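Luciferase-like enzymeAMP-CoA-ligase (Zophobas atratus, PDB 4W8O) probably activates a carboxylic acid with ATP as an acyl-adenylate and ligates it to coenzyme A, as related acyl-CoA ligases do. Local coordinates at residues V116-I121 with L140-I145; S218-T223 with T243-R248; G350-R355 with G415-I420. All blocks are in the same frame, centred on the assembly; numbering follows the deposited sequence.

Contact 1. Residues V116-I121 with L140-I145; sequences VTPRII and LSCEII
Ile121 packs on Cys142 and Ile144 on one face of a parallel strand pair, while Ile120 meets Glu143 and Ile145 on the other. Ile121 N reaches Glu143 O at 2.9 Å and Ile121 O takes Ile145 N, also at 2.9 Å, so both backbone polar atoms of Ile121 are bound by the residues flanking its partner Ile144. The bond from Glu143 N to Arg119 O is longer, 3.3 Å, with the donor tilted from the carbonyl plane; a water also donates to Arg119 O. Further back the chains part, and a second water joins Pro118 O to Ser141 O. Ile121 has CG1 opposite its own N (chi1 173°), which leads the longer branch away and leaves CG2 to do the touching, 3.7 Å from Cys142 SG and 3.8 Å from Ile144 CG1. The Cys142 thiol is likewise swung away from its N (chi1 -179°); its SG touches that methyl and, from another side, the Pro118 ring, whose CG is 4.1 Å away. On the opposite face Ile120 and Glu143 lie side by side, pointing the same way. The extended glutamate lays OE1 alongside Ile120 CG1 at 3.4 Å, while its OE2 forms a salt bridge with Lys65. The side chains of Ile120 and Ile145 cross obliquely, Ile120 CG2 lying 3.9 Å from Ile145 CD1. Where the chains diverge Thr117 CG2 meets Leu140 CD2, the two side chains at about a right angle, and Thr117 OG1 is hydrogen-bonded to Arg390. The pair belongs to a beta-alpha-beta unit: Leu135 of helix 128-138 packs on Leu140, Cys142 and Ile144, and Ile131 on Ile121. Strand 72-76 flanks strand 120-124 on its other side, touching Pro118 and Ile121 through Cys74, and strand 154-155 lies beyond strand 143-147.

Contact 2. Residues S218-T223 with T243-R248; sequences SILHFT and TRVFAR
Arg244 and His221 meet edge to edge: Arg244 NH1 donates to His221 NE2 at 3.3 Å, lying in the ring plane while NE2 lies in the guanidinium plane. The two planes are turned 58° apart; a bend at chi3 (59°) swings the guanidinium back to the histidine, while CG and CD pack near NE2 and CD2. His221 holds its ring between its own N and carbonyl carbon (chi1 74°), which tips it toward Arg244; ND1 is hydrogen-bonded to Thr223 OG1 at 3.3 Å. Bonds at both nitrogens probably hold the ring's rotation. Replacing Arg244 with an alanine would probably leave His221 NE2 without this donor and the imidazole less restrained, with a gap where the aliphatic arm had packed. On the other face Leu220 brings CD1 over to strand 243-246, 3.4 Å from Val245 O and 3.8 Å from Val245 CG1. Ala247 O lies at the edge of the Phe222 ring, 3.4 Å from CD1, and CE1 packs on Ala247 CB. A water joins Phe222 O to Ala247 O where the strands end. The backbone ladder is parallel: Ile219 N to Thr243 O, Val245 N to Ile219 O (2.7 Å), His221 N to Val245 O, and a weak last bond from Ala247 N to His221 O. Helix 228-239 links the strands as a beta-alpha-beta unit of the AMP-binding domain of the ANL superfamily; its Ile228, Thr229 and Ala232 line the pocket holding a polyethylene glycol molecule, and Thr229 is hydrogen-bonded to Thr223.

Contact 3. Residues G350-R355 with G415-I420; sequences GKVSPR and GCVYVI
Gly350 and Val417 meet through flat peptide groups rather than rings: Val417 N donates to Gly350 O at 2.9 Å, nearly in line with the C=O bond. Cys416 CA brings its hydrogen to the same oxygen, at 3.6 Å, and Val417 CB comes to 3.7 Å, so from this side one N-H donor and carbon atoms meet the oxygen. The ring of Tyr418, next along, does not touch 350-355 and lies nearly parallel to that of Tyr410. Beside the direct bond a water links the backbones, accepting from Val352 N at 3.0 Å and donating to Gly415 O at 2.7 Å. Side chains add little. Val352 CG2 and Val417 CG2 just touch at 4.4 Å, both valines also resting on Leu6, and Lys351 CG passes Cys416 SG at 4.3 Å. Both glycines suit their backbones: Gly415 has positive phi, and at the angles of Gly350 a CB would press on the preceding carbonyl oxygen. The contact joins outermost strands of two sheets, strand 351-352 of the mixed sheet and strand 417-422 of the antiparallel one. Because its polar links are a backbone bond and a bridging water, with thin apolar contact beside them, the junction probably depends mainly on main-chain geometry, including the two glycines, and little on the chemistry of the side chains.

The contacts follow one another along the chain, each closing before the next opens. Contacts 1 and 2 are both parallel strand pairs of beta-alpha-beta units, but in different mixed sheets, their centres about 28 Å apart. One strand of contact 3, 351-352, belongs to the sheet of contact 2: strands 218-221 and 243-246 lie toward one end of it and strand 351-352 forms the other, with the centres about 26 Å apart. Contacts 1 and 3 are the most distant pair, about 40 Å between centres and on opposite sides of the chain's centre. Together they sample two parallel-strand cores of this AMP-binding enzyme and the join between the second of these sheets and the separate antiparallel sheet.

Contact 1. Residues V116-I121 with L140-I145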
loop_
_atom_site.group_PDB
_atom_site.type_symbol
_atom_site.label_atom_id
_atom_site.label_comp_id
_atom_site.label_asym_id
_atom_site.label_seq_id
_atom_site.Cartn_x
_atom_site.Cartn_y
_atom_site.Cartn_z
ATOM N N VAL A 116 -12.170 -1.293 -14.805
ATOM C CA VAL A 116 -10.805 -1.226 -15.337
ATOM C C VAL A 116 -10.540 -2.064 -16.602
ATOM O O VAL A 116 -9.494 -1.897 -17.232
ATOM C CB VAL A 116 -9.757 -1.548 -14.244
ATOM C CG1 VAL A 116 -9.970 -0.651 -13.027
ATOM C CG2 VAL A 116 -9.767 -3.023 -13.842
ATOM N N THR A 117 -11.478 -2.945 -16.964
ATOM C CA THR A 117 -11.420 -3.731 -18.204
ATOM C C THR A 117 -9.994 -4.140 -18.591
ATOM O O THR A 117 -9.451 -3.635 -19.563
ATOM C CB THR A 117 -12.085 -2.976 -19.373
ATOM O OG1 THR A 117 -11.417 -1.727 -19.585
ATOM C CG2 THR A 117 -13.566 -2.706 -19.075
ATOM N N PRO A 118 -9.386 -5.065 -17.823
ATOM C CA PRO A 118 -7.973 -5.399 -18.015
ATOM C C PRO A 118 -7.695 -6.253 -19.252
ATOM O O PRO A 118 -8.567 -6.975 -19.729
ATOM C CB PRO A 118 -7.606 -6.156 -16.740
ATOM C CG PRO A 118 -8.888 -6.705 -16.213
ATOM C CD PRO A 118 -10.025 -5.911 -16.796
ATOM N N ARG A 119 -6.478 -6.143 -19.765
ATOM C CA ARG A 119 -6.061 -6.931 -20.908
ATOM C C ARG A 119 -5.614 -8.313 -20.468
ATOM O O ARG A 119 -5.802 -9.291 -21.174
ATOM C CB ARG A 119 -4.922 -6.243 -21.635
ATOM C CG ARG A 119 -4.445 -7.038 -22.824
ATOM C CD ARG A 119 -3.811 -6.132 -23.829
ATOM N NE ARG A 119 -3.138 -6.882 -24.877
ATOM C CZ ARG A 119 -2.532 -6.311 -25.908
ATOM N NH1 ARG A 119 -2.519 -4.981 -26.022
ATOM N NH2 ARG A 119 -1.927 -7.064 -26.824
ATOM N N ILE A 120 -4.994 -8.376 -19.301
ATOM C CA ILE A 120 -4.560 -9.633 -18.728
ATOM C C ILE A 120 -4.891 -9.579 -17.257
ATOM O O ILE A 120 -4.817 -8.507 -16.638
ATOM C CB ILE A 120 -3.040 -9.841 -18.856
ATOM C CG1 ILE A 120 -2.636 -10.024 -20.318
ATOM C CG2 ILE A 120 -2.593 -11.049 -18.039
ATOM C CD1 ILE A 120 -1.145 -9.936 -20.559
ATOM N N ILE A 121 -5.247 -10.733 -16.706
ATOM C CA ILE A 121 -5.336 -10.892 -15.259
ATOM C C ILE A 121 -4.541 -12.117 -14.811
ATOM O O ILE A 121 -4.764 -13.231 -15.297
ATOM C CB ILE A 121 -6.797 -10.937 -14.745
ATOM C CG1 ILE A 121 -6.820 -11.287 -13.254
ATOM C CG2 ILE A 121 -7.624 -11.946 -15.511
ATOM C CD1 ILE A 121 -8.101 -10.889 -12.568
ATOM N N LEU A 140 -16.897 -9.831 -20.369
ATOM C CA LEU A 140 -15.613 -9.261 -20.741
ATOM C C LEU A 140 -14.689 -10.349 -21.248
ATOM O O LEU A 140 -14.656 -11.454 -20.703
ATOM C CB LEU A 140 -14.957 -8.583 -19.536
ATOM C CG LEU A 140 -15.542 -7.248 -19.088
ATOM C CD1 LEU A 140 -14.884 -6.823 -17.786
ATOM C CD2 LEU A 140 -15.359 -6.187 -20.165
ATOM N N SER A 141 -13.940 -10.023 -22.294
ATOM C CA SER A 141 -12.864 -10.881 -22.755
ATOM C C SER A 141 -11.562 -10.390 -22.134
ATOM O O SER A 141 -11.307 -9.187 -22.058
ATOM C CB SER A 141 -12.770 -10.879 -24.279
ATOM O OG SER A 141 -11.961 -11.961 -24.711
ATOM N N CYS A 142 -10.753 -11.328 -21.674
ATOM C CA CYS A 142 -9.526 -11.012 -20.972
ATOM C C CYS A 142 -8.693 -12.270 -20.909
ATOM O O CYS A 142 -9.221 -13.344 -20.645
ATOM C CB CYS A 142 -9.834 -10.536 -19.550
ATOM S SG CYS A 142 -8.389 -10.063 -18.567
ATOM N N GLU A 143 -7.396 -12.149 -21.153
ATOM C CA GLU A 143 -6.502 -13.280 -20.987
ATOM C C GLU A 143 -6.304 -13.530 -19.489
ATOM O O GLU A 143 -6.102 -12.588 -18.713
ATOM C CB GLU A 143 -5.163 -12.996 -21.670
ATOM C CG GLU A 143 -4.191 -14.164 -21.680
ATOM C CD GLU A 143 -2.772 -13.743 -22.036
ATOM O OE1 GLU A 143 -2.584 -12.631 -22.557
ATOM O OE2 GLU A 143 -1.839 -14.534 -21.794
ATOM N N ILE A 144 -6.389 -14.793 -19.088
ATOM C CA ILE A 144 -6.093 -15.194 -17.721
ATOM C C ILE A 144 -4.756 -15.924 -17.705
ATOM O O ILE A 144 -4.489 -16.749 -18.571
ATOM C CB ILE A 144 -7.193 -16.110 -17.151
ATOM C CG1 ILE A 144 -8.507 -15.320 -16.981
ATOM C CG2 ILE A 144 -6.746 -16.707 -15.821
ATOM C CD1 ILE A 144 -9.715 -16.191 -16.709
ATOM N N ILE A 145 -3.911 -15.605 -16.727
ATOM C CA ILE A 145 -2.652 -16.320 -16.528
ATOM C C ILE A 145 -2.618 -16.790 -15.077
ATOM O O ILE A 145 -2.774 -15.986 -14.162
ATOM C CB ILE A 145 -1.435 -15.438 -16.882
ATOM C CG1 ILE A 145 -1.499 -15.032 -18.362
ATOM C CG2 ILE A 145 -0.134 -16.175 -16.606
ATOM C CD1 ILE A 145 -0.368 -14.141 -18.826
HETATM O O HOH W 1 -11.382 -6.892 -19.881
HETATM O O HOH W 2 -6.513 -10.324 -23.533
#

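Contact 2. Residues S218-T223 with T243-R248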
loop_
_atom_site.group_PDB
_atom_site.type_symbol
_atom_site.label_atom_id
_atom_site.label_comp_id
_atom_site.label_asym_id
_atom_site.label_seq_id
_atom_site.Cartn_x
_atom_site.Cartn_y
_atom_site.Cartn_z
ATOM N N SER A 218 13.301 -4.594 8.110
ATOM C CA SER A 218 12.680 -5.893 7.937
ATOM C C SER A 218 11.224 -5.822 8.432
ATOM O O SER A 218 10.954 -5.891 9.640
ATOM C CB SER A 218 13.487 -6.954 8.681
ATOM O OG SER A 218 13.080 -8.240 8.263
ATOM N N ILE A 219 10.296 -5.666 7.487
ATOM C CA ILE A 219 8.897 -5.388 7.814
ATOM C C ILE A 219 7.971 -6.542 7.421
ATOM O O ILE A 219 8.004 -7.018 6.291
ATOM C CB ILE A 219 8.402 -4.054 7.197
ATOM C CG1 ILE A 219 6.938 -3.794 7.592
ATOM C CG2 ILE A 219 8.557 -4.040 5.679
ATOM C CD1 ILE A 219 6.452 -2.387 7.305
ATOM N N LEU A 220 7.160 -6.984 8.382
ATOM C CA LEU A 220 6.165 -8.037 8.173
ATOM C C LEU A 220 4.798 -7.406 7.936
ATOM O O LEU A 220 4.444 -6.415 8.578
ATOM C CB LEU A 220 6.100 -8.969 9.392
ATOM C CG LEU A 220 5.019 -10.060 9.448
ATOM C CD1 LEU A 220 5.111 -11.015 8.267
ATOM C CD2 LEU A 220 5.122 -10.842 10.750
ATOM N N HIS A 221 4.031 -7.972 7.008
ATOM C CA HIS A 221 2.635 -7.589 6.877
ATOM C C HIS A 221 1.797 -8.754 6.388
ATOM O O HIS A 221 2.320 -9.757 5.904
ATOM C CB HIS A 221 2.496 -6.394 5.939
ATOM C CG HIS A 221 2.686 -6.739 4.503
ATOM N ND1 HIS A 221 1.642 -6.785 3.605
ATOM C CD2 HIS A 221 3.793 -7.090 3.812
ATOM C CE1 HIS A 221 2.102 -7.135 2.418
ATOM N NE2 HIS A 221 3.404 -7.330 2.520
ATOM N N PHE A 222 0.490 -8.605 6.525
ATOM C CA PHE A 222 -0.462 -9.647 6.156
ATOM C C PHE A 222 -1.392 -9.221 5.031
ATOM O O PHE A 222 -1.969 -10.076 4.366
ATOM C CB PHE A 222 -1.294 -10.031 7.384
ATOM C CG PHE A 222 -0.457 -10.456 8.561
ATOM C CD1 PHE A 222 0.027 -11.751 8.652
ATOM C CD2 PHE A 222 -0.136 -9.558 9.561
ATOM C CE1 PHE A 222 0.815 -12.143 9.720
ATOM C CE2 PHE A 222 0.653 -9.944 10.635
ATOM C CZ PHE A 222 1.130 -11.238 10.710
ATOM N N THR A 223 -1.557 -7.914 4.838
ATOM C CA THR A 223 -2.476 -7.378 3.841
ATOM C C THR A 223 -2.038 -7.743 2.439
ATOM O O THR A 223 -0.852 -7.735 2.128
ATOM C CB THR A 223 -2.561 -5.833 3.895
ATOM O OG1 THR A 223 -1.240 -5.276 4.018
ATOM C CG2 THR A 223 -3.431 -5.376 5.064
ATOM N N THR A 243 13.800 -5.429 3.459
ATOM C CA THR A 243 13.195 -6.729 3.208
ATOM C C THR A 243 11.719 -6.697 3.581
ATOM O O THR A 243 11.363 -6.241 4.666
ATOM C CB THR A 243 13.910 -7.820 4.029
ATOM O OG1 THR A 243 15.280 -7.874 3.633
ATOM C CG2 THR A 243 13.269 -9.187 3.811
ATOM N N ARG A 244 10.869 -7.173 2.670
ATOM C CA ARG A 244 9.444 -7.333 2.942
ATOM C C ARG A 244 9.156 -8.780 3.337
ATOM O O ARG A 244 9.510 -9.713 2.601
ATOM C CB ARG A 244 8.619 -6.958 1.712
ATOM C CG ARG A 244 7.110 -6.891 1.957
ATOM C CD ARG A 244 6.370 -6.269 0.779
ATOM N NE ARG A 244 6.585 -7.026 -0.457
ATOM C CZ ARG A 244 5.943 -8.139 -0.805
ATOM N NH1 ARG A 244 4.998 -8.659 -0.029
ATOM N NH2 ARG A 244 6.236 -8.735 -1.954
ATOM N N VAL A 245 8.521 -8.961 4.493
ATOM C CA VAL A 245 8.088 -10.284 4.943
ATOM C C VAL A 245 6.558 -10.371 4.935
ATOM O O VAL A 245 5.871 -9.436 5.328
ATOM C CB VAL A 245 8.640 -10.606 6.347
ATOM C CG1 VAL A 245 8.430 -12.079 6.687
ATOM C CG2 VAL A 245 10.123 -10.242 6.429
ATOM N N PHE A 246 6.029 -11.488 4.454
ATOM C CA PHE A 246 4.588 -11.691 4.448
ATOM C C PHE A 246 4.213 -13.056 5.014
ATOM O O PHE A 246 5.022 -13.983 5.044
ATOM C CB PHE A 246 4.007 -11.506 3.033
ATOM C CG PHE A 246 4.588 -12.439 2.007
ATOM C CD1 PHE A 246 4.047 -13.700 1.813
ATOM C CD2 PHE A 246 5.681 -12.056 1.240
ATOM C CE1 PHE A 246 4.584 -14.564 0.876
ATOM C CE2 PHE A 246 6.222 -12.914 0.299
ATOM C CZ PHE A 246 5.676 -14.174 0.122
ATOM N N ALA A 247 2.977 -13.144 5.485
ATOM C CA ALA A 247 2.380 -14.390 5.918
ATOM C C ALA A 247 0.886 -14.318 5.601
ATOM O O ALA A 247 0.283 -13.234 5.593
ATOM C CB ALA A 247 2.623 -14.609 7.400
ATOM N N ARG A 248 0.297 -15.477 5.330
ATOM C CA ARG A 248 -1.069 -15.538 4.849
ATOM C C ARG A 248 -2.067 -15.095 5.909
ATOM O O ARG A 248 -2.996 -14.352 5.617
ATOM C CB ARG A 248 -1.415 -16.954 4.391
ATOM C CG ARG A 248 -2.430 -16.959 3.269
ATOM C CD ARG A 248 -1.743 -16.748 1.927
ATOM N NE ARG A 248 -1.187 -18.000 1.405
ATOM C CZ ARG A 248 -1.911 -18.976 0.861
ATOM N NH1 ARG A 248 -1.313 -20.077 0.420
ATOM N NH2 ARG A 248 -3.234 -18.863 0.760
HETATM O O HOH W 3 -0.304 -11.977 3.272
HETATM O O HOH W 4 -4.124 -11.659 4.041
#

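Contact 3. Residues G350-R355 with G415-I420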
loop_
_atom_site.group_PDB
_atom_site.type_symbol
_atom_site.label_atom_id
_atom_site.label_comp_id
_atom_site.label_asym_id
_atom_site.label_seq_id
_atom_site.Cartn_x
_atom_site.Cartn_y
_atom_site.Cartn_z
ATOM N N GLY A 350 -1.470 11.076 15.316
ATOM C CA GLY A 350 -0.131 11.621 15.146
ATOM C C GLY A 350 -0.198 13.026 14.590
ATOM O O GLY A 350 -1.225 13.700 14.690
ATOM N N LYS A 351 0.909 13.456 13.997
ATOM C CA LYS A 351 1.005 14.760 13.353
ATOM C C LYS A 351 1.109 14.587 11.843
ATOM O O LYS A 351 1.506 13.522 11.365
ATOM C CB LYS A 351 2.228 15.506 13.877
ATOM C CG LYS A 351 2.276 15.615 15.398
ATOM C CD LYS A 351 3.502 16.369 15.877
ATOM C CE LYS A 351 3.472 17.822 15.435
ATOM N NZ LYS A 351 4.478 18.629 16.176
ATOM N N VAL A 352 0.782 15.653 11.111
ATOM C CA VAL A 352 0.740 15.638 9.642
ATOM C C VAL A 352 2.054 15.145 9.043
ATOM O O VAL A 352 3.127 15.452 9.547
ATOM C CB VAL A 352 0.405 17.029 9.064
ATOM C CG1 VAL A 352 0.380 16.988 7.544
ATOM C CG2 VAL A 352 -0.948 17.511 9.576
ATOM N N SER A 353 1.953 14.351 7.980
ATOM C CA SER A 353 3.123 13.760 7.336
ATOM C C SER A 353 3.922 14.805 6.536
ATOM O O SER A 353 3.400 15.878 6.216
ATOM C CB SER A 353 2.690 12.590 6.440
ATOM O OG SER A 353 1.568 12.949 5.661
ATOM N N PRO A 354 5.195 14.496 6.214
ATOM C CA PRO A 354 6.024 15.478 5.494
ATOM C C PRO A 354 5.403 15.918 4.173
ATOM O O PRO A 354 4.716 15.128 3.516
ATOM C CB PRO A 354 7.346 14.733 5.245
ATOM C CG PRO A 354 7.370 13.628 6.235
ATOM C CD PRO A 354 5.941 13.260 6.519
ATOM N N ARG A 355 5.628 17.184 3.824
ATOM C CA ARG A 355 5.182 17.767 2.563
ATOM C C ARG A 355 3.682 17.612 2.322
ATOM O O ARG A 355 3.237 17.527 1.180
ATOM C CB ARG A 355 6.004 17.195 1.395
ATOM C CG ARG A 355 7.361 17.874 1.245
ATOM C CD ARG A 355 8.154 17.341 0.063
ATOM N NE ARG A 355 7.488 17.568 -1.206
ATOM C CZ ARG A 355 7.637 18.640 -1.979
ATOM N NH1 ARG A 355 8.440 19.642 -1.631
ATOM N NH2 ARG A 355 6.965 18.706 -3.120
ATOM N N GLY A 415 -0.905 20.462 17.425
ATOM C CA GLY A 415 -1.058 19.955 16.063
ATOM C C GLY A 415 -1.291 18.454 15.914
ATOM O O GLY A 415 -1.237 17.929 14.796
ATOM N N CYS A 416 -1.529 17.753 17.024
ATOM C CA CYS A 416 -1.928 16.340 16.974
ATOM C C CYS A 416 -3.338 16.192 16.393
ATOM O O CYS A 416 -4.241 16.946 16.753
ATOM C CB CYS A 416 -1.858 15.715 18.364
ATOM S SG CYS A 416 -0.168 15.520 18.958
ATOM N N VAL A 417 -3.510 15.223 15.492
ATOM C CA VAL A 417 -4.759 15.050 14.754
ATOM C C VAL A 417 -5.643 13.962 15.387
ATOM O O VAL A 417 -5.145 12.941 15.865
ATOM C CB VAL A 417 -4.464 14.692 13.279
ATOM C CG1 VAL A 417 -5.753 14.501 12.492
ATOM C CG2 VAL A 417 -3.600 15.772 12.634
ATOM N N TYR A 418 -6.955 14.195 15.381
ATOM C CA TYR A 418 -7.937 13.240 15.913
ATOM C C TYR A 418 -9.070 13.089 14.912
ATOM O O TYR A 418 -9.706 14.076 14.539
ATOM C CB TYR A 418 -8.515 13.728 17.246
ATOM C CG TYR A 418 -7.505 13.802 18.366
ATOM C CD1 TYR A 418 -6.705 14.928 18.536
ATOM C CD2 TYR A 418 -7.352 12.744 19.261
ATOM C CE1 TYR A 418 -5.775 14.993 19.561
ATOM C CE2 TYR A 418 -6.428 12.802 20.287
ATOM C CZ TYR A 418 -5.643 13.928 20.433
ATOM O OH TYR A 418 -4.716 13.981 21.449
ATOM N N VAL A 419 -9.307 11.855 14.473
ATOM C CA VAL A 419 -10.411 11.535 13.570
ATOM C C VAL A 419 -11.498 10.901 14.412
ATOM O O VAL A 419 -11.221 9.990 15.193
ATOM C CB VAL A 419 -9.974 10.550 12.461
ATOM C CG1 VAL A 419 -11.149 10.196 11.552
ATOM C CG2 VAL A 419 -8.822 11.135 11.654
ATOM N N ILE A 420 -12.728 11.379 14.267
ATOM C CA ILE A 420 -13.807 10.912 15.134
ATOM C C ILE A 420 -14.916 10.142 14.411
ATOM O O ILE A 420 -15.448 9.185 14.969
ATOM C CB ILE A 420 -14.364 12.054 16.029
ATOM C CG1 ILE A 420 -15.028 13.164 15.211
ATOM C CG2 ILE A 420 -13.241 12.644 16.875
ATOM C CD1 ILE A 420 -15.490 14.350 16.042
HETATM O O HOH W 5 0.405 18.222 12.620
#